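Local coordinates for GNA33 (Neisseria gonorrhoeae FA 1090, PDB 2G5D), which probably acts as a lytic transglycosylase, cleaving the MurNAc-GlcNAc linkage of peptidoglycan exolytically and leaving a 1,6-anhydro bond in the MurNAc residue, at residues H211-I216 and E236-H241; R247-T250 and K254-R257; G325-G328 and T332-M335; Y387-G392 and E397-Q402. All coordinates share one frame; numbering follows the deposited sequence.

Contact 1. Residues H211-I216 and E236-H241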
loop_
_atom_site.group_PDB
_atom_site.type_symbol
_atom_site.label_atom_id
_atom_site.label_comp_id
_atom_site.label_asym_id
_atom_site.label_seq_id
_atom_site.Cartn_x
_atom_site.Cartn_y
_atom_site.Cartn_z
ATOM N N HIS A 211 3.889 20.670 -10.783
ATOM C CA HIS A 211 3.395 21.481 -9.670
ATOM C C HIS A 211 3.450 20.749 -8.320
ATOM O O HIS A 211 3.269 19.534 -8.243
ATOM C CB HIS A 211 1.967 21.943 -9.963
ATOM C CG HIS A 211 1.846 22.817 -11.174
ATOM N ND1 HIS A 211 2.309 24.115 -11.204
ATOM C CD2 HIS A 211 1.288 22.589 -12.388
ATOM C CE1 HIS A 211 2.052 24.645 -12.385
ATOM N NE2 HIS A 211 1.434 23.740 -13.123
ATOM N N THR A 212 3.718 21.519 -7.267
ATOM C CA THR A 212 3.821 21.016 -5.898
ATOM C C THR A 212 2.449 21.104 -5.251
ATOM O O THR A 212 1.573 21.804 -5.768
ATOM C CB THR A 212 4.797 21.870 -5.061
ATOM O OG1 THR A 212 4.395 23.241 -5.132
ATOM C CG2 THR A 212 6.229 21.737 -5.557
ATOM N N ARG A 213 2.269 20.402 -4.127
ATOM C CA ARG A 213 1.005 20.442 -3.372
ATOM C C ARG A 213 0.533 21.865 -3.086
ATOM O O ARG A 213 -0.634 22.175 -3.287
ATOM C CB ARG A 213 1.109 19.673 -2.052
ATOM C CG ARG A 213 -0.187 19.657 -1.251
ATOM C CD ARG A 213 -0.079 18.799 -0.015
ATOM N NE ARG A 213 0.076 17.384 -0.335
ATOM C CZ ARG A 213 -0.924 16.531 -0.587
ATOM N NH1 ARG A 213 -2.198 16.914 -0.549
ATOM N NH2 ARG A 213 -0.633 15.275 -0.863
ATOM N N ASN A 214 1.441 22.720 -2.624
ATOM C CA ASN A 214 1.080 24.103 -2.297
ATOM C C ASN A 214 0.525 24.858 -3.501
ATOM O O ASN A 214 -0.426 25.624 -3.364
ATOM C CB ASN A 214 2.263 24.871 -1.685
ATOM C CG ASN A 214 1.911 26.307 -1.346
ATOM O OD1 ASN A 214 2.573 27.245 -1.796
ATOM N ND2 ASN A 214 0.850 26.491 -0.562
ATOM N N GLN A 215 1.119 24.633 -4.670
ATOM C CA GLN A 215 0.694 25.293 -5.903
ATOM C C GLN A 215 -0.657 24.773 -6.397
ATOM O O GLN A 215 -1.496 25.560 -6.845
ATOM C CB GLN A 215 1.756 25.117 -6.992
ATOM C CG GLN A 215 3.077 25.773 -6.667
ATOM C CD GLN A 215 4.134 25.469 -7.703
ATOM O OE1 GLN A 215 4.303 24.320 -8.114
ATOM N NE2 GLN A 215 4.839 26.499 -8.148
ATOM N N ILE A 216 -0.853 23.457 -6.296
ATOM C CA ILE A 216 -2.107 22.791 -6.649
ATOM C C ILE A 216 -3.225 23.201 -5.696
ATOM O O ILE A 216 -4.356 23.460 -6.126
ATOM C CB ILE A 216 -1.933 21.236 -6.653
ATOM C CG1 ILE A 216 -0.888 20.811 -7.709
ATOM C CG2 ILE A 216 -3.257 20.532 -6.888
ATOM C CD1 ILE A 216 -0.318 19.370 -7.521
ATOM N N GLU A 236 -8.862 15.541 5.787
ATOM C CA GLU A 236 -9.256 14.182 5.405
ATOM C C GLU A 236 -8.804 13.849 3.989
ATOM O O GLU A 236 -8.389 12.712 3.732
ATOM C CB GLU A 236 -10.759 13.919 5.567
ATOM C CG GLU A 236 -11.246 13.881 7.002
ATOM C CD GLU A 236 -12.688 13.416 7.121
ATOM O OE1 GLU A 236 -13.509 14.177 7.626
ATOM O OE2 GLU A 236 -13.014 12.282 6.714
ATOM N N LEU A 237 -8.859 14.821 3.074
ATOM C CA LEU A 237 -8.358 14.579 1.711
ATOM C C LEU A 237 -6.857 14.410 1.717
ATOM O O LEU A 237 -6.308 13.606 0.955
ATOM C CB LEU A 237 -8.689 15.722 0.761
ATOM C CG LEU A 237 -9.117 15.435 -0.681
ATOM C CD1 LEU A 237 -8.705 16.600 -1.617
ATOM C CD2 LEU A 237 -8.703 14.038 -1.245
ATOM N N PHE A 238 -6.194 15.190 2.572
ATOM C CA PHE A 238 -4.754 15.174 2.653
ATOM C C PHE A 238 -4.315 13.766 3.026
ATOM O O PHE A 238 -3.418 13.205 2.399
ATOM C CB PHE A 238 -4.247 16.211 3.667
ATOM C CG PHE A 238 -2.747 16.256 3.780
ATOM C CD1 PHE A 238 -2.011 17.160 3.024
ATOM C CD2 PHE A 238 -2.075 15.388 4.622
ATOM C CE1 PHE A 238 -0.626 17.205 3.111
ATOM C CE2 PHE A 238 -0.688 15.416 4.711
ATOM C CZ PHE A 238 0.035 16.328 3.955
ATOM N N PHE A 239 -4.975 13.194 4.031
ATOM C CA PHE A 239 -4.666 11.837 4.508
ATOM C C PHE A 239 -5.039 10.684 3.559
ATOM O O PHE A 239 -4.408 9.629 3.602
ATOM C CB PHE A 239 -5.229 11.630 5.915
ATOM C CG PHE A 239 -4.326 12.153 6.995
ATOM C CD1 PHE A 239 -4.368 13.499 7.369
ATOM C CD2 PHE A 239 -3.413 11.301 7.631
ATOM C CE1 PHE A 239 -3.523 13.992 8.355
ATOM C CE2 PHE A 239 -2.558 11.791 8.613
ATOM C CZ PHE A 239 -2.618 13.138 8.980
ATOM N N MET A 240 -6.037 10.884 2.697
ATOM C CA MET A 240 -6.286 9.961 1.580
ATOM C C MET A 240 -5.067 9.877 0.680
ATOM O O MET A 240 -4.729 8.786 0.200
ATOM C CB MET A 240 -7.497 10.386 0.743
ATOM C CG MET A 240 -7.975 9.322 -0.256
ATOM S SD MET A 240 -9.472 9.812 -1.149
ATOM C CE MET A 240 -8.798 10.745 -2.520
ATOM N N HIS A 241 -4.412 11.019 0.447
ATOM C CA HIS A 241 -3.157 11.047 -0.310
ATOM C C HIS A 241 -2.100 10.173 0.375
ATOM O O HIS A 241 -1.415 9.401 -0.287
ATOM C CB HIS A 241 -2.624 12.475 -0.452
ATOM C CG HIS A 241 -3.236 13.258 -1.573
ATOM N ND1 HIS A 241 -4.583 13.558 -1.630
ATOM C CD2 HIS A 241 -2.673 13.864 -2.645
ATOM C CE1 HIS A 241 -4.824 14.286 -2.705
ATOM N NE2 HIS A 241 -3.682 14.485 -3.338
#
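L237 O is gripped twice by H241, the residue whose ring lies against the R213 guanidinium: by H241 N at 3.2 Å and by H241 ND1 at 3.1 Å, the two donors arriving from opposite faces of the carbonyl plane. The ND1 bond is bent (N-H...O 149°) and comes from above the plane, yet it is the one that holds the imidazole in its orientation.

Against this ring R213, at the start of the short helix 213-217, reaches across and links that helix to helix 234-243 within the MltA-specific insert domain. R213 CG stands anti to the backbone N (chi1 -179°), which carries the chain outward, and a bend at chi3 turns the guanidinium between two aromatic side chains. NH2 comes within 3.1 Å of H241 CD2, and NH1 lies 3.7 Å above the imidazole plane, offset toward the rim; the guanidinium therefore presents an edge to the ring face, with the planes 71° apart. F238 CE1 instead covers one guanidinium face and sits 3.5 Å from R213 NE.

R213 NE donates weakly to the carbonyl oxygens of S311 and N309, while Y312 and F315 meet H241 edge-to-face. The contact thus places a buried cation between pi systems and carbonyl oxygens, an environment in which a neutral H241, with its proton on ND1, would be the more plausible form.

Contact 2. Residues R247-T250 and K254-R257; sequences RLKT and KYIR
Y255 and R247 meet through two turns of their chains: Y255 CG is anti to its carbonyl carbon (chi1 -69°), and R247 is straight at chi2 and bends at chi3 (-82°). R247 CD is thereby laid over the tyrosine ring face, 4.0 Å from the centroid, in a CH-pi contact. The guanidinium continues beyond it, its plane nearly perpendicular to the ring, and any cation-pi attraction there is long and weak.

K249, on the same side of the sheet and bent at chi2 and chi4, slants across the CE2 side of the ring, K249 CD 3.6 Å from Y255 CE2, and NZ donates to Y255 OH over 2.9 Å. R257 lies alongside R247, pointing the same way; R257 NE sits above one face of the R247 guanidinium, 3.9 Å from R247 NE. The two cations gather near E123, which forms a salt bridge with R247 and a long, weak ion pair with R257, while D324 takes R247 NH1. R257 NE, buried here, has no polar partner in the model.

L248 and I256 project to the other face, where their CB atoms stand 4.1 Å apart. Their backbones exchange both bonds, L248 N to I256 O at 2.8 Å and I256 N to L248 O at 2.9 Å, and T250 N to K254 O (2.9 Å) continues the ladder. With strand axes 161° apart, this is the turn end of an antiparallel beta hairpin in the MltA-specific insert domain.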
loop_
_atom_site.group_PDB
_atom_site.type_symbol
_atom_site.label_atom_id
_atom_site.label_comp_id
_atom_site.label_asym_id
_atom_site.label_seq_id
_atom_site.Cartn_x
_atom_site.Cartn_y
_atom_site.Cartn_z
ATOM N N ARG A 247 -12.235 6.380 -0.660
ATOM C CA ARG A 247 -13.602 6.197 -1.082
ATOM C C ARG A 247 -14.370 7.421 -0.605
ATOM O O ARG A 247 -14.347 7.738 0.587
ATOM C CB ARG A 247 -14.136 4.928 -0.406
ATOM C CG ARG A 247 -14.976 4.054 -1.258
ATOM C CD ARG A 247 -15.395 2.828 -0.479
ATOM N NE ARG A 247 -14.351 1.809 -0.460
ATOM C CZ ARG A 247 -14.578 0.510 -0.296
ATOM N NH1 ARG A 247 -15.815 0.063 -0.132
ATOM N NH2 ARG A 247 -13.564 -0.343 -0.295
ATOM N N LEU A 248 -15.022 8.129 -1.524
ATOM C CA LEU A 248 -15.935 9.210 -1.129
ATOM C C LEU A 248 -17.282 8.627 -0.718
ATOM O O LEU A 248 -17.821 7.781 -1.417
ATOM C CB LEU A 248 -16.128 10.240 -2.246
ATOM C CG LEU A 248 -14.913 10.991 -2.797
ATOM C CD1 LEU A 248 -15.355 11.877 -3.973
ATOM C CD2 LEU A 248 -14.170 11.825 -1.720
ATOM N N LYS A 249 -17.804 9.046 0.432
ATOM C CA LYS A 249 -19.152 8.640 0.840
ATOM C C LYS A 249 -20.083 9.819 0.625
ATOM O O LYS A 249 -20.005 10.808 1.357
ATOM C CB LYS A 249 -19.201 8.142 2.292
ATOM C CG LYS A 249 -20.594 7.716 2.779
ATOM C CD LYS A 249 -20.505 6.551 3.766
ATOM C CE LYS A 249 -21.872 5.967 4.082
ATOM N NZ LYS A 249 -21.809 4.483 4.211
ATOM N N THR A 250 -20.934 9.708 -0.400
ATOM C CA THR A 250 -21.832 10.798 -0.813
ATOM C C THR A 250 -22.955 10.975 0.217
ATOM O O THR A 250 -23.217 10.050 0.983
ATOM C CB THR A 250 -22.391 10.581 -2.255
ATOM O OG1 THR A 250 -23.392 9.551 -2.258
ATOM C CG2 THR A 250 -21.263 10.237 -3.250
ATOM N N LYS A 254 -23.814 6.520 -0.916
ATOM C CA LYS A 254 -23.105 5.870 -2.028
ATOM C C LYS A 254 -21.597 6.025 -1.893
ATOM O O LYS A 254 -21.112 6.908 -1.190
ATOM C CB LYS A 254 -23.541 6.449 -3.379
ATOM C CG LYS A 254 -24.743 5.782 -4.007
ATOM C CD LYS A 254 -26.029 6.406 -3.528
ATOM C CE LYS A 254 -27.226 5.912 -4.315
ATOM N NZ LYS A 254 -28.436 6.520 -3.752
ATOM N N TYR A 255 -20.857 5.172 -2.587
ATOM C CA TYR A 255 -19.409 5.264 -2.592
ATOM C C TYR A 255 -18.916 5.626 -3.983
ATOM O O TYR A 255 -19.388 5.067 -4.976
ATOM C CB TYR A 255 -18.776 3.945 -2.125
ATOM C CG TYR A 255 -18.988 3.644 -0.655
ATOM C CD1 TYR A 255 -19.642 2.475 -0.240
ATOM C CD2 TYR A 255 -18.538 4.530 0.322
ATOM C CE1 TYR A 255 -19.833 2.202 1.127
ATOM C CE2 TYR A 255 -18.719 4.271 1.675
ATOM C CZ TYR A 255 -19.366 3.115 2.076
ATOM O OH TYR A 255 -19.534 2.889 3.428
ATOM N N ILE A 256 -17.996 6.584 -4.042
ATOM C CA ILE A 256 -17.193 6.840 -5.237
ATOM C C ILE A 256 -15.769 6.363 -4.923
ATOM O O ILE A 256 -15.100 6.897 -4.033
ATOM C CB ILE A 256 -17.216 8.338 -5.657
ATOM C CG1 ILE A 256 -18.614 8.731 -6.151
ATOM C CG2 ILE A 256 -16.195 8.610 -6.747
ATOM C CD1 ILE A 256 -18.885 10.230 -6.164
ATOM N N ARG A 257 -15.333 5.337 -5.646
ATOM C CA ARG A 257 -14.081 4.652 -5.357
ATOM C C ARG A 257 -12.925 5.311 -6.103
ATOM O O ARG A 257 -12.976 5.500 -7.317
ATOM C CB ARG A 257 -14.193 3.165 -5.694
ATOM C CG ARG A 257 -15.430 2.477 -5.088
ATOM C CD ARG A 257 -15.247 0.959 -4.949
ATOM N NE ARG A 257 -14.046 0.637 -4.171
ATOM C CZ ARG A 257 -12.979 -0.010 -4.643
ATOM N NH1 ARG A 257 -12.947 -0.446 -5.901
ATOM N NH2 ARG A 257 -11.939 -0.228 -3.843
#

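Contact 3. Residues G325-G328 and T332-M335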
loop_
_atom_site.group_PDB
_atom_site.type_symbol
_atom_site.label_atom_id
_atom_site.label_comp_id
_atom_site.label_asym_id
_atom_site.label_seq_id
_atom_site.Cartn_x
_atom_site.Cartn_y
_atom_site.Cartn_z
ATOM N N GLY A 325 -11.470 -3.006 -1.792
ATOM C CA GLY A 325 -10.035 -2.976 -1.457
ATOM C C GLY A 325 -9.162 -2.323 -2.504
ATOM O O GLY A 325 -9.346 -2.551 -3.695
ATOM N N PRO A 326 -8.189 -1.504 -2.065
ATOM C CA PRO A 326 -7.344 -0.811 -3.035
ATOM C C PRO A 326 -6.455 -1.806 -3.779
ATOM O O PRO A 326 -6.257 -2.938 -3.329
ATOM C CB PRO A 326 -6.493 0.126 -2.173
ATOM C CG PRO A 326 -6.466 -0.498 -0.830
ATOM C CD PRO A 326 -7.798 -1.201 -0.676
ATOM N N VAL A 327 -5.945 -1.384 -4.925
ATOM C CA VAL A 327 -5.085 -2.239 -5.703
ATOM C C VAL A 327 -3.652 -2.035 -5.215
ATOM O O VAL A 327 -3.143 -0.906 -5.223
ATOM C CB VAL A 327 -5.283 -1.975 -7.219
ATOM C CG1 VAL A 327 -4.163 -2.568 -8.025
ATOM C CG2 VAL A 327 -6.613 -2.548 -7.659
ATOM N N GLY A 328 -3.027 -3.119 -4.749
ATOM C CA GLY A 328 -1.661 -3.069 -4.226
ATOM C C GLY A 328 -0.571 -3.360 -5.249
ATOM O O GLY A 328 -0.819 -3.352 -6.463
ATOM N N THR A 332 -3.573 -6.267 -7.740
ATOM C CA THR A 332 -4.856 -6.895 -7.419
ATOM C C THR A 332 -5.502 -6.243 -6.185
ATOM O O THR A 332 -4.795 -5.686 -5.332
ATOM C CB THR A 332 -4.731 -8.452 -7.213
ATOM O OG1 THR A 332 -3.815 -8.738 -6.140
ATOM C CG2 THR A 332 -4.266 -9.136 -8.506
ATOM N N PRO A 333 -6.850 -6.284 -6.099
ATOM C CA PRO A 333 -7.566 -5.688 -4.957
ATOM C C PRO A 333 -7.358 -6.362 -3.566
ATOM O O PRO A 333 -7.550 -7.573 -3.403
ATOM C CB PRO A 333 -9.038 -5.736 -5.410
ATOM C CG PRO A 333 -9.105 -6.837 -6.435
ATOM C CD PRO A 333 -7.775 -6.831 -7.122
ATOM N N LEU A 334 -6.993 -5.573 -2.556
ATOM C CA LEU A 334 -6.681 -6.143 -1.249
ATOM C C LEU A 334 -7.944 -6.433 -0.425
ATOM O O LEU A 334 -8.919 -5.653 -0.443
ATOM C CB LEU A 334 -5.735 -5.217 -0.462
ATOM C CG LEU A 334 -4.445 -4.757 -1.150
ATOM C CD1 LEU A 334 -3.700 -3.715 -0.308
ATOM C CD2 LEU A 334 -3.557 -5.941 -1.450
ATOM N N MET A 335 -7.923 -7.565 0.281
ATOM C CA MET A 335 -9.012 -7.975 1.133
ATOM C C MET A 335 -8.674 -7.585 2.557
ATOM O O MET A 335 -7.635 -7.991 3.088
ATOM C CB MET A 335 -9.203 -9.486 1.035
ATOM C CG MET A 335 -10.380 -10.046 1.792
ATOM S SD MET A 335 -10.342 -11.842 1.734
ATOM C CE MET A 335 -11.458 -12.269 3.052
#
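L334 can be traced outward along P326 of the facing segment. CB passes 3.7 Å from P326 O, and CG, anti to its own carbonyl carbon (chi1 -52°), comes closer, 3.4 Å from that same oxygen. At the tip the branches part: CD1 still lies 4.0 Å from P326 O and also reaches P326 CG of the pyrrolidine ring at 4.3 Å, whereas CD2 lies on the G328 side, 4.4 Å from G328 CA. The ring of F388, from strand 384-391, touches both P326 and L334, so the pair is also packed against that strand.

The oxygen that the leucine skirts is held by the backbone of the same residue. L334 N donates to P326 O at 2.8 Å with an N-H...O angle of 158°, the donor tilted somewhat from the carbonyl plane. A second bond, G328 N to T332 O, is longer at 3.2 Å but comparably straight. Together they flank V327 and P333, which form a single antiparallel bridge within the otherwise irregular loop between strands 313-317 and 339-342; V327 CG2 rests beside the P333 ring.

At the other end, G325 takes a positive phi (78°) and brings its CA to 3.1 Å from L334 O, a CA-H...O contact that a backbone without a side chain permits. P333 CA makes a similar, longer contact with P326 O. P333 has no N-H to give, so backbone donors on both sides of the bridge tie the two segments together, with CA-H...O contacts probably adding a little, and the aliphatic L334 side chain shields P326 O along one flank.

Contact 4. Residues Y387-G392 and E397-Q402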
loop_
_atom_site.group_PDB
_atom_site.type_symbol
_atom_site.label_atom_id
_atom_site.label_comp_id
_atom_site.label_asym_id
_atom_site.label_seq_id
_atom_site.Cartn_x
_atom_site.Cartn_y
_atom_site.Cartn_z
ATOM N N TYR A 387 -0.042 -4.344 7.988
ATOM C CA TYR A 387 -1.215 -5.183 8.036
ATOM C C TYR A 387 -2.402 -4.391 7.487
ATOM O O TYR A 387 -2.725 -3.332 8.017
ATOM C CB TYR A 387 -1.429 -5.618 9.500
ATOM C CG TYR A 387 -2.531 -6.611 9.683
ATOM C CD1 TYR A 387 -2.278 -7.972 9.642
ATOM C CD2 TYR A 387 -3.835 -6.193 9.889
ATOM C CE1 TYR A 387 -3.313 -8.904 9.789
ATOM C CE2 TYR A 387 -4.872 -7.112 10.039
ATOM C CZ TYR A 387 -4.602 -8.456 9.984
ATOM O OH TYR A 387 -5.617 -9.352 10.157
ATOM N N PHE A 388 -3.012 -4.862 6.389
ATOM C CA PHE A 388 -4.107 -4.117 5.786
ATOM C C PHE A 388 -5.428 -4.405 6.500
ATOM O O PHE A 388 -5.922 -5.530 6.498
ATOM C CB PHE A 388 -4.219 -4.349 4.261
ATOM C CG PHE A 388 -5.336 -3.565 3.624
ATOM C CD1 PHE A 388 -5.317 -2.168 3.628
ATOM C CD2 PHE A 388 -6.424 -4.216 3.059
ATOM C CE1 PHE A 388 -6.347 -1.441 3.087
ATOM C CE2 PHE A 388 -7.453 -3.494 2.504
ATOM C CZ PHE A 388 -7.413 -2.102 2.509
ATOM N N TRP A 389 -5.991 -3.371 7.126
ATOM C CA TRP A 389 -7.190 -3.542 7.933
ATOM C C TRP A 389 -8.525 -3.455 7.194
ATOM O O TRP A 389 -9.539 -3.888 7.728
ATOM C CB TRP A 389 -7.163 -2.607 9.147
ATOM C CG TRP A 389 -6.330 -3.151 10.265
ATOM C CD1 TRP A 389 -5.078 -2.736 10.650
ATOM C CD2 TRP A 389 -6.685 -4.217 11.156
ATOM N NE1 TRP A 389 -4.641 -3.475 11.732
ATOM C CE2 TRP A 389 -5.614 -4.381 12.069
ATOM C CE3 TRP A 389 -7.811 -5.046 11.279
ATOM C CZ2 TRP A 389 -5.626 -5.361 13.075
ATOM C CZ3 TRP A 389 -7.830 -6.010 12.307
ATOM C CH2 TRP A 389 -6.744 -6.156 13.180
ATOM N N GLY A 390 -8.526 -2.962 5.957
ATOM C CA GLY A 390 -9.758 -2.810 5.201
ATOM C C GLY A 390 -10.151 -1.350 5.092
ATOM O O GLY A 390 -9.332 -0.457 5.325
ATOM N N TYR A 391 -11.420 -1.124 4.771
ATOM C CA TYR A 391 -11.918 0.211 4.493
ATOM C C TYR A 391 -12.790 0.730 5.635
ATOM O O TYR A 391 -13.412 -0.050 6.351
ATOM C CB TYR A 391 -12.658 0.229 3.142
ATOM C CG TYR A 391 -14.187 0.113 3.193
ATOM C CD1 TYR A 391 -14.837 -1.110 2.949
ATOM C CD2 TYR A 391 -14.975 1.231 3.438
ATOM C CE1 TYR A 391 -16.244 -1.202 2.973
ATOM C CE2 TYR A 391 -16.371 1.157 3.470
ATOM C CZ TYR A 391 -17.002 -0.059 3.237
ATOM O OH TYR A 391 -18.393 -0.096 3.270
ATOM N N GLY A 392 -12.821 2.051 5.806
ATOM C CA GLY A 392 -13.723 2.669 6.760
ATOM C C GLY A 392 -13.085 3.102 8.065
ATOM O O GLY A 392 -11.884 2.892 8.284
ATOM N N GLU A 397 -9.097 3.311 13.020
ATOM C CA GLU A 397 -8.752 3.129 14.440
ATOM C C GLU A 397 -7.746 1.992 14.679
ATOM O O GLU A 397 -6.732 2.189 15.351
ATOM C CB GLU A 397 -10.024 2.894 15.245
ATOM C CG GLU A 397 -10.830 4.176 15.486
ATOM C CD GLU A 397 -12.344 3.968 15.446
ATOM O OE1 GLU A 397 -12.811 2.888 15.881
ATOM O OE2 GLU A 397 -13.065 4.892 14.988
ATOM N N LEU A 398 -8.016 0.818 14.110
ATOM C CA LEU A 398 -7.108 -0.336 14.207
ATOM C C LEU A 398 -5.728 -0.071 13.637
ATOM O O LEU A 398 -4.723 -0.361 14.286
ATOM C CB LEU A 398 -7.714 -1.572 13.541
ATOM C CG LEU A 398 -8.955 -2.117 14.260
ATOM C CD1 LEU A 398 -9.785 -2.992 13.334
ATOM C CD2 LEU A 398 -8.548 -2.881 15.500
ATOM N N ALA A 399 -5.690 0.500 12.439
ATOM C CA ALA A 399 -4.444 0.738 11.733
ATOM C C ALA A 399 -3.464 1.607 12.522
ATOM O O ALA A 399 -2.323 1.186 12.766
ATOM C CB ALA A 399 -4.720 1.316 10.342
ATOM N N GLY A 400 -3.912 2.797 12.931
ATOM C CA GLY A 400 -3.081 3.750 13.675
ATOM C C GLY A 400 -2.595 3.266 15.037
ATOM O O GLY A 400 -1.571 3.730 15.536
ATOM N N LYS A 401 -3.335 2.332 15.627
ATOM C CA LYS A 401 -3.003 1.758 16.931
ATOM C C LYS A 401 -2.020 0.583 16.838
ATOM O O LYS A 401 -1.508 0.095 17.858
ATOM C CB LYS A 401 -4.287 1.345 17.670
ATOM C CG LYS A 401 -5.106 2.531 18.182
ATOM C CD LYS A 401 -6.001 2.164 19.360
ATOM C CE LYS A 401 -7.075 3.221 19.558
ATOM N NZ LYS A 401 -7.787 3.078 20.861
ATOM N N GLN A 402 -1.751 0.141 15.607
ATOM C CA GLN A 402 -0.872 -0.985 15.353
ATOM C C GLN A 402 0.611 -0.617 15.269
ATOM O O GLN A 402 1.066 0.006 14.292
ATOM C CB GLN A 402 -1.305 -1.692 14.078
ATOM C CG GLN A 402 -0.555 -2.962 13.853
ATOM C CD GLN A 402 -1.460 -4.095 13.554
ATOM O OE1 GLN A 402 -2.149 -4.096 12.533
ATOM N NE2 GLN A 402 -1.475 -5.087 14.443
#
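The segments are the two arms of a strand-turn-helix unit in the 3D domain, a family placed with the double-psi beta barrels: strand 384-391 runs through a tight glycine-containing turn into helix 393-401, which folds back so that W389 and A399 come closest, CA atoms 6.3 Å apart.

Apolar contact centres on the W389 indole. A399 packs obliquely against CD1 of the indole, with A399 CA 3.7 Å from W389 CD1, and the methyl of A399 also reaches Y122 of strand 116-129. L398 lies across one indole face, CD1 standing 3.5 Å from W389 CE3 above the six-membered ring. P360 touches both W389 and Q402, adding a loop to the surroundings.

One hydrogen bond crosses between the side chains. W389 NE1 donates to Q402 OE1 at 2.7 Å, bent to 146° at the hydrogen; the donor stands above the carbonyl plane and away from a lone pair. Q402 reaches there with CG anti to its backbone N and a bend at chi2, bringing the amide to the indole edge with the two planes only 23° apart. The same oxygen lies 3.5 Å from Y387 CB. The hydroxyl of that tyrosine is bonded instead to R368.

Aromatic and CH-pi contacts enclose the indole from above and below: Y387 CE2 sits 3.4 Å above the ring plane on one side, and on the opposite side L398 CB is 3.7 Å from the five-membered ring centroid, 10° off its normal.

Overall arrangement
Contacts 2, 3 and 4 form a connected series, whereas contact 1 touches none of them, its nearest atoms about 4 Å from contact 2 and about 9 Å from contacts 3 and 4; its helix 234-243 nevertheless leads directly into the hairpin of contact 2. Contact 2 meets contact 4 where Y255 OH and Y391 OH lie 3.2 Å apart, a probable hydrogen bond between the insert domain and the 3D domain, and R247 also makes a cation-pi contact with Y391. Contact 3 bridges both: R257 NH2 lies 3.5 Å from G325 O, and P326 CD packs 3.3 Å from F388 CZ. This is consistent with a domain interface, where movement has been discussed in connection with substrate binding.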